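Local coordinates for peroxisomal membrane protein LPX1 (Saccharomyces cerevisiae, PDB 2Y6U) that hydrolyses ester bonds in lipids as a peroxisomal alpha/beta-hydrolase with acyl esterase, lipase and phospholipase A activity, at residues 329-332 with 333-336; 337-340 with 341-345; 363-366 with 367-371. All coordinates share one frame; numbering follows the deposited sequence. Where two conformers were deposited one is given.

Contact 1: residues 329-332 with 333-336; sequences APDL and VIER
Four backbone bonds tie A329-L332 to V333-R336 in the opening turns of helix 330-347, with A329 at the N-cap. V333 N donates to A329 O, and I334 N reaches P330 O at 2.8 Å; E335 N and R336 N follow on D331 O and L332 O. L332 O has a second partner, a water that donates to it at 2.7 Å and also to E335 OE1, joining backbone to carboxylate.

The apolar share is thin: I334 CD1 lies 4.3 Å from P330 CB, P330 packing on Y70 and I334 on Y71, while D331 OD1 bonds to the hydroxyl of Y70.

The R336 chain, bent at chi2 (-84°) and chi3 (84°), brings its guanidinium side-on to E335: NE meets OE1 at 2.8 Å and NH2 meets OE2 at 2.9 Å, the carboxylate lying at the guanidinium edge. NH1 goes to D316 on strand 313-318. A methionine in place of R336 would probably leave E335 and D316 without their shared cation and the E335 carboxylate freer to turn. One arginine thus links two acids, probably offsetting part of both charges, and joins the helix to the edge strand of the sheet.

Contact 2: residues 337-340 with 341-345; sequences INHH and IHEFV
A chi1 of 169° sends the H339 ring along the helix, its CG opposite the backbone N, to meet E343, whose CG lies beside its own backbone N and whose chain bends at chi2 (-61°). These i to i+4 contacts belong to the second half of helix 330-347, packed on the central beta-sheet of the alpha/beta-hydrolase fold. E343 CG sits over one face of the H339 imidazole, 4.0 Å from the centroid and displaced toward the rim: a CH-pi contact. The E343 carboxylate is inclined 38° to the ring, with OE2 3.9 Å from H339 CE1; were the histidine protonated, the nearby carboxylate would probably stabilise it.

H340 stands next to that pair, the H339 CD2 atom lying over one face of its ring. Its NE2 bonds to D316, and its ring meets H314 edge-to-face, on strand 313-318. N338 and H342 reach the other way, N338 ND2 to the carbonyl of R74 and H342 ND1 to the hydroxyl of Y84.

On the buried side, I337 and I341 run alongside one another above strands 51-58 and 164-168. The backbone bond from I341 N to I337 O is 2.9 Å long, and I341 CD1 touches I337 CG2 at 3.6 Å.

Contact 3: residues 363-366 with 367-371; sequences RAVM and FDRAF
Over one face of the R369 guanidinium lies a methyl of V365: CG1 comes within 3.4 Å of NH2 and 3.8 Å of CZ. The flat cation rests on a branched aliphatic side chain one turn earlier in helix 360-378, the extended C-terminal helix of Lpx1, which takes part in the dimer contacts of this alpha/beta-hydrolase. The two side chains run alongside each other and point the same way. R369 leaves the backbone extended, then bends at chi3 (-68°), and this turn swings the guanidinium back toward V365. Both residues also touch a crystal neighbour, which may help to fix this pose.

The opposite side of the helix faces the second subunit. R363 extends away from R369, its NH2 in a salt bridge with D29 of the second subunit and its NH1 bonded to the carbonyl of G106 there, while NE is held by L358 O of its own chain. The F367 side chain packs on L108 of the second subunit, A370 on T110 and F371 on Y197, so the charged grip lies at R363 and packing follows along the next two turns.

D368 keeps close to the backbone: its CG lies beside its own N (chi1 -77°), 3.2 Å from A364 O. The main chain continues regularly past these groups. F367 N bonds to R363 O at 2.9 Å and R369 N to V365 O at 3.1 Å, while A370 N closes on M366 O at 3.0 Å.

Contacts 1 and 2 are successive parts of helix 330-347, their centres 13 Å apart, and both reach D316 on strand 313-318: one from R336 to OD1, the other from H340 to OD2. The aspartate therefore joins the two halves of the helix through the edge strand. Contact 3 belongs to the next helix, 360-378, and stands well away from the body of the chain, its centre 36 Å from that of contact 2 and 48 Å from that of contact 1. It touches the second subunit, although the helix is dispensable for dimerization, whereas no other chain touches the first two. The probable nucleophile elbow, around S145 in a GxSxG sequence, belongs to none of the three.

Contact 1: residues 329-332 with 333-336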
# COMPACT_ATOMS: atom_id res chain seq x y z
N ALA A 329 11.99 3.39 -30.84
CA ALA A 329 13.35 3.91 -30.81
C ALA A 329 14.01 3.53 -29.52
O ALA A 329 14.45 4.39 -28.77
CB ALA A 329 13.31 5.50 -30.97
N PRO A 330 14.12 2.20 -29.21
CA PRO A 330 14.68 1.80 -27.92
C PRO A 330 16.13 2.31 -27.70
O PRO A 330 16.50 2.59 -26.57
CB PRO A 330 14.63 0.27 -28.00
CG PRO A 330 14.74 0.00 -29.49
CD PRO A 330 13.92 1.06 -30.11
N ASP A 331 16.95 2.39 -28.74
CA ASP A 331 18.36 2.79 -28.53
C ASP A 331 18.43 4.21 -27.93
O ASP A 331 19.22 4.44 -27.00
CB ASP A 331 19.17 2.70 -29.79
CG ASP A 331 19.41 1.26 -30.20
OD1 ASP A 331 19.16 0.35 -29.40
OD2 ASP A 331 19.80 1.07 -31.30
N LEU A 332 17.62 5.13 -28.44
CA LEU A 332 17.53 6.51 -27.89
C LEU A 332 17.02 6.52 -26.46
O LEU A 332 17.58 7.22 -25.63
CB LEU A 332 16.70 7.44 -28.77
CG LEU A 332 17.31 7.69 -30.17
CD1 LEU A 332 16.39 8.58 -31.02
CD2 LEU A 332 18.73 8.29 -30.08
N VAL A 333 16.00 5.71 -26.18
CA VAL A 333 15.45 5.61 -24.85
C VAL A 333 16.48 5.01 -23.85
O VAL A 333 16.71 5.52 -22.75
CB VAL A 333 14.15 4.82 -24.84
CG1 VAL A 333 13.58 4.66 -23.39
CG2 VAL A 333 13.05 5.51 -25.72
N ILE A 334 17.19 3.99 -24.30
CA ILE A 334 18.18 3.36 -23.46
C ILE A 334 19.32 4.32 -23.11
O ILE A 334 19.80 4.39 -21.95
CB ILE A 334 18.69 2.11 -24.15
CG1 ILE A 334 17.62 1.04 -24.14
CG2 ILE A 334 20.02 1.59 -23.53
CD1 ILE A 334 17.86 -0.10 -25.21
N GLU A 335 19.71 5.12 -24.10
CA GLU A 335 20.79 6.08 -23.86
C GLU A 335 20.40 7.05 -22.82
O GLU A 335 21.21 7.34 -21.95
CB GLU A 335 21.25 6.81 -25.13
CG GLU A 335 22.32 7.80 -24.84
CD GLU A 335 21.79 9.21 -24.33
OE1 GLU A 335 20.59 9.57 -24.55
OE2 GLU A 335 22.60 9.96 -23.72
N ARG A 336 19.12 7.46 -22.80
CA ARG A 336 18.65 8.28 -21.72
C ARG A 336 18.58 7.61 -20.36
O ARG A 336 18.97 8.19 -19.37
CB ARG A 336 17.28 8.92 -22.01
CG ARG A 336 17.26 9.79 -23.21
CD ARG A 336 17.75 11.20 -22.86
NE ARG A 336 19.17 11.31 -22.89
CZ ARG A 336 19.89 12.24 -22.25
NH1 ARG A 336 19.36 13.28 -21.50
NH2 ARG A 336 21.19 12.15 -22.42
O HOH W 1 19.02 9.27 -26.65

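Contact 2: residues 337-340 with 341-345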
# COMPACT_ATOMS: atom_id res chain seq x y z
N ILE A 337 18.02 6.43 -20.32
CA ILE A 337 17.90 5.71 -19.08
C ILE A 337 19.34 5.53 -18.48
O ILE A 337 19.59 5.83 -17.28
CB ILE A 337 17.29 4.35 -19.32
CG1 ILE A 337 15.80 4.44 -19.72
CG2 ILE A 337 17.57 3.42 -18.11
CD1 ILE A 337 15.11 3.11 -20.14
N ASN A 338 20.30 5.16 -19.31
CA ASN A 338 21.67 4.95 -18.79
C ASN A 338 22.28 6.25 -18.26
O ASN A 338 22.97 6.28 -17.24
CB ASN A 338 22.57 4.35 -19.87
CG ASN A 338 22.20 2.89 -20.17
OD1 ASN A 338 21.42 2.26 -19.38
ND2 ASN A 338 22.68 2.38 -21.29
N HIS A 339 22.08 7.33 -19.03
CA HIS A 339 22.57 8.62 -18.63
C HIS A 339 22.03 8.98 -17.26
O HIS A 339 22.78 9.36 -16.32
CB HIS A 339 22.14 9.71 -19.69
CG HIS A 339 22.39 11.10 -19.21
ND1 HIS A 339 23.65 11.64 -19.17
CD2 HIS A 339 21.55 12.06 -18.72
CE1 HIS A 339 23.59 12.88 -18.72
NE2 HIS A 339 22.33 13.14 -18.41
N HIS A 340 20.72 8.87 -17.11
CA HIS A 340 20.11 9.33 -15.87
C HIS A 340 20.46 8.46 -14.70
O HIS A 340 20.66 8.95 -13.59
CB HIS A 340 18.61 9.53 -15.99
CG HIS A 340 18.25 10.68 -16.85
ND1 HIS A 340 18.59 11.98 -16.54
CD2 HIS A 340 17.68 10.70 -18.07
CE1 HIS A 340 18.20 12.76 -17.54
NE2 HIS A 340 17.61 12.01 -18.47
N ILE A 341 20.55 7.18 -14.90
CA ILE A 341 20.96 6.31 -13.78
C ILE A 341 22.38 6.59 -13.36
O ILE A 341 22.74 6.67 -12.16
CB ILE A 341 20.83 4.80 -14.22
CG1 ILE A 341 19.32 4.41 -14.35
CG2 ILE A 341 21.55 3.89 -13.23
CD1 ILE A 341 19.15 2.92 -14.87
N HIS A 342 23.27 6.74 -14.36
CA HIS A 342 24.65 7.08 -14.03
C HIS A 342 24.76 8.38 -13.24
O HIS A 342 25.43 8.43 -12.20
CB HIS A 342 25.48 7.21 -15.34
CG HIS A 342 26.91 7.56 -15.12
ND1 HIS A 342 27.84 6.63 -14.72
CD2 HIS A 342 27.58 8.73 -15.27
CE1 HIS A 342 29.03 7.22 -14.64
NE2 HIS A 342 28.90 8.49 -14.96
N GLU A 343 24.11 9.44 -13.71
CA GLU A 343 24.24 10.72 -13.00
C GLU A 343 23.64 10.57 -11.57
O GLU A 343 24.15 11.11 -10.62
CB GLU A 343 23.49 11.83 -13.76
CG GLU A 343 24.11 12.23 -15.10
CD GLU A 343 25.55 12.80 -14.99
OE1 GLU A 343 25.89 13.51 -14.02
OE2 GLU A 343 26.34 12.54 -15.91
N PHE A 344 22.53 9.86 -11.47
CA PHE A 344 21.85 9.72 -10.16
C PHE A 344 22.75 9.03 -9.14
O PHE A 344 22.96 9.56 -8.02
CB PHE A 344 20.48 9.01 -10.34
CG PHE A 344 19.73 8.84 -9.06
CD1 PHE A 344 18.94 9.84 -8.58
CD2 PHE A 344 19.89 7.70 -8.27
CE1 PHE A 344 18.33 9.79 -7.32
CE2 PHE A 344 19.22 7.59 -7.01
CZ PHE A 344 18.49 8.67 -6.52
N VAL A 345 23.34 7.89 -9.52
CA VAL A 345 24.29 7.19 -8.65
C VAL A 345 25.49 8.08 -8.21
O VAL A 345 25.85 8.14 -7.03
CB VAL A 345 24.85 5.92 -9.29
CG1 VAL A 345 25.84 5.22 -8.33
CG2 VAL A 345 23.73 5.00 -9.75

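Contact 3: residues 363-366 with 367-371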
# COMPACT_ATOMS: atom_id res chain seq x y z
N ARG A 363 23.49 -1.97 20.79
CA ARG A 363 22.27 -1.38 20.21
C ARG A 363 21.59 -0.41 21.17
O ARG A 363 21.12 0.63 20.73
CB ARG A 363 21.36 -2.45 19.67
CG ARG A 363 21.98 -3.14 18.48
CD ARG A 363 21.24 -4.44 18.14
NE ARG A 363 21.54 -4.96 16.81
CZ ARG A 363 21.05 -4.49 15.66
NH1 ARG A 363 20.15 -3.55 15.66
NH2 ARG A 363 21.44 -5.02 14.52
N ALA A 364 21.59 -0.71 22.45
CA ALA A 364 21.01 0.13 23.48
C ALA A 364 21.70 1.50 23.59
O ALA A 364 21.03 2.54 23.65
CB ALA A 364 20.97 -0.60 24.83
N VAL A 365 23.03 1.48 23.64
CA VAL A 365 23.88 2.70 23.70
C VAL A 365 23.65 3.53 22.42
O VAL A 365 23.48 4.74 22.48
CB VAL A 365 25.37 2.32 23.81
CG1 VAL A 365 26.28 3.55 23.65
CG2 VAL A 365 25.62 1.57 25.18
N MET A 366 23.63 2.88 21.28
CA MET A 366 23.47 3.56 20.00
C MET A 366 22.07 4.21 19.87
O MET A 366 21.95 5.34 19.45
CB MET A 366 23.70 2.59 18.84
CG MET A 366 25.11 2.11 18.77
SD MET A 366 25.26 0.52 17.97
CE MET A 366 25.25 1.05 16.28
N PHE A 367 21.06 3.51 20.30
CA PHE A 367 19.72 4.04 20.29
C PHE A 367 19.60 5.22 21.21
O PHE A 367 18.98 6.23 20.86
CB PHE A 367 18.66 3.02 20.70
CG PHE A 367 17.35 3.60 20.77
CD1 PHE A 367 16.60 3.81 19.58
CD2 PHE A 367 16.83 4.06 21.97
CE1 PHE A 367 15.38 4.38 19.65
CE2 PHE A 367 15.61 4.64 22.02
CZ PHE A 367 14.87 4.83 20.85
N ASP A 368 20.10 5.07 22.43
CA ASP A 368 19.96 6.14 23.38
C ASP A 368 20.62 7.42 22.85
O ASP A 368 20.12 8.53 23.00
CB ASP A 368 20.54 5.74 24.70
CG ASP A 368 19.64 4.81 25.49
OD1 ASP A 368 18.42 4.61 25.13
OD2 ASP A 368 20.15 4.29 26.54
N ARG A 369 21.76 7.28 22.21
CA ARG A 369 22.39 8.38 21.56
C ARG A 369 21.55 9.00 20.40
O ARG A 369 21.43 10.23 20.26
CB ARG A 369 23.74 7.87 21.11
CG ARG A 369 24.67 8.76 20.52
CD ARG A 369 25.97 7.90 20.16
NE ARG A 369 26.66 7.42 21.34
CZ ARG A 369 27.55 6.41 21.41
NH1 ARG A 369 27.83 5.65 20.36
NH2 ARG A 369 28.13 6.14 22.59
N ALA A 370 20.98 8.14 19.60
CA ALA A 370 20.11 8.58 18.50
C ALA A 370 18.91 9.31 19.01
O ALA A 370 18.52 10.34 18.47
CB ALA A 370 19.68 7.37 17.62
N PHE A 371 18.31 8.78 20.05
CA PHE A 371 17.15 9.40 20.66
C PHE A 371 17.51 10.76 21.23
O PHE A 371 16.78 11.71 21.00
CB PHE A 371 16.54 8.57 21.75
CG PHE A 371 15.36 9.22 22.40
CD1 PHE A 371 14.12 9.14 21.80
CD2 PHE A 371 15.49 9.91 23.60
CE1 PHE A 371 13.04 9.70 22.40
CE2 PHE A 371 14.39 10.50 24.21
CZ PHE A 371 13.17 10.43 23.59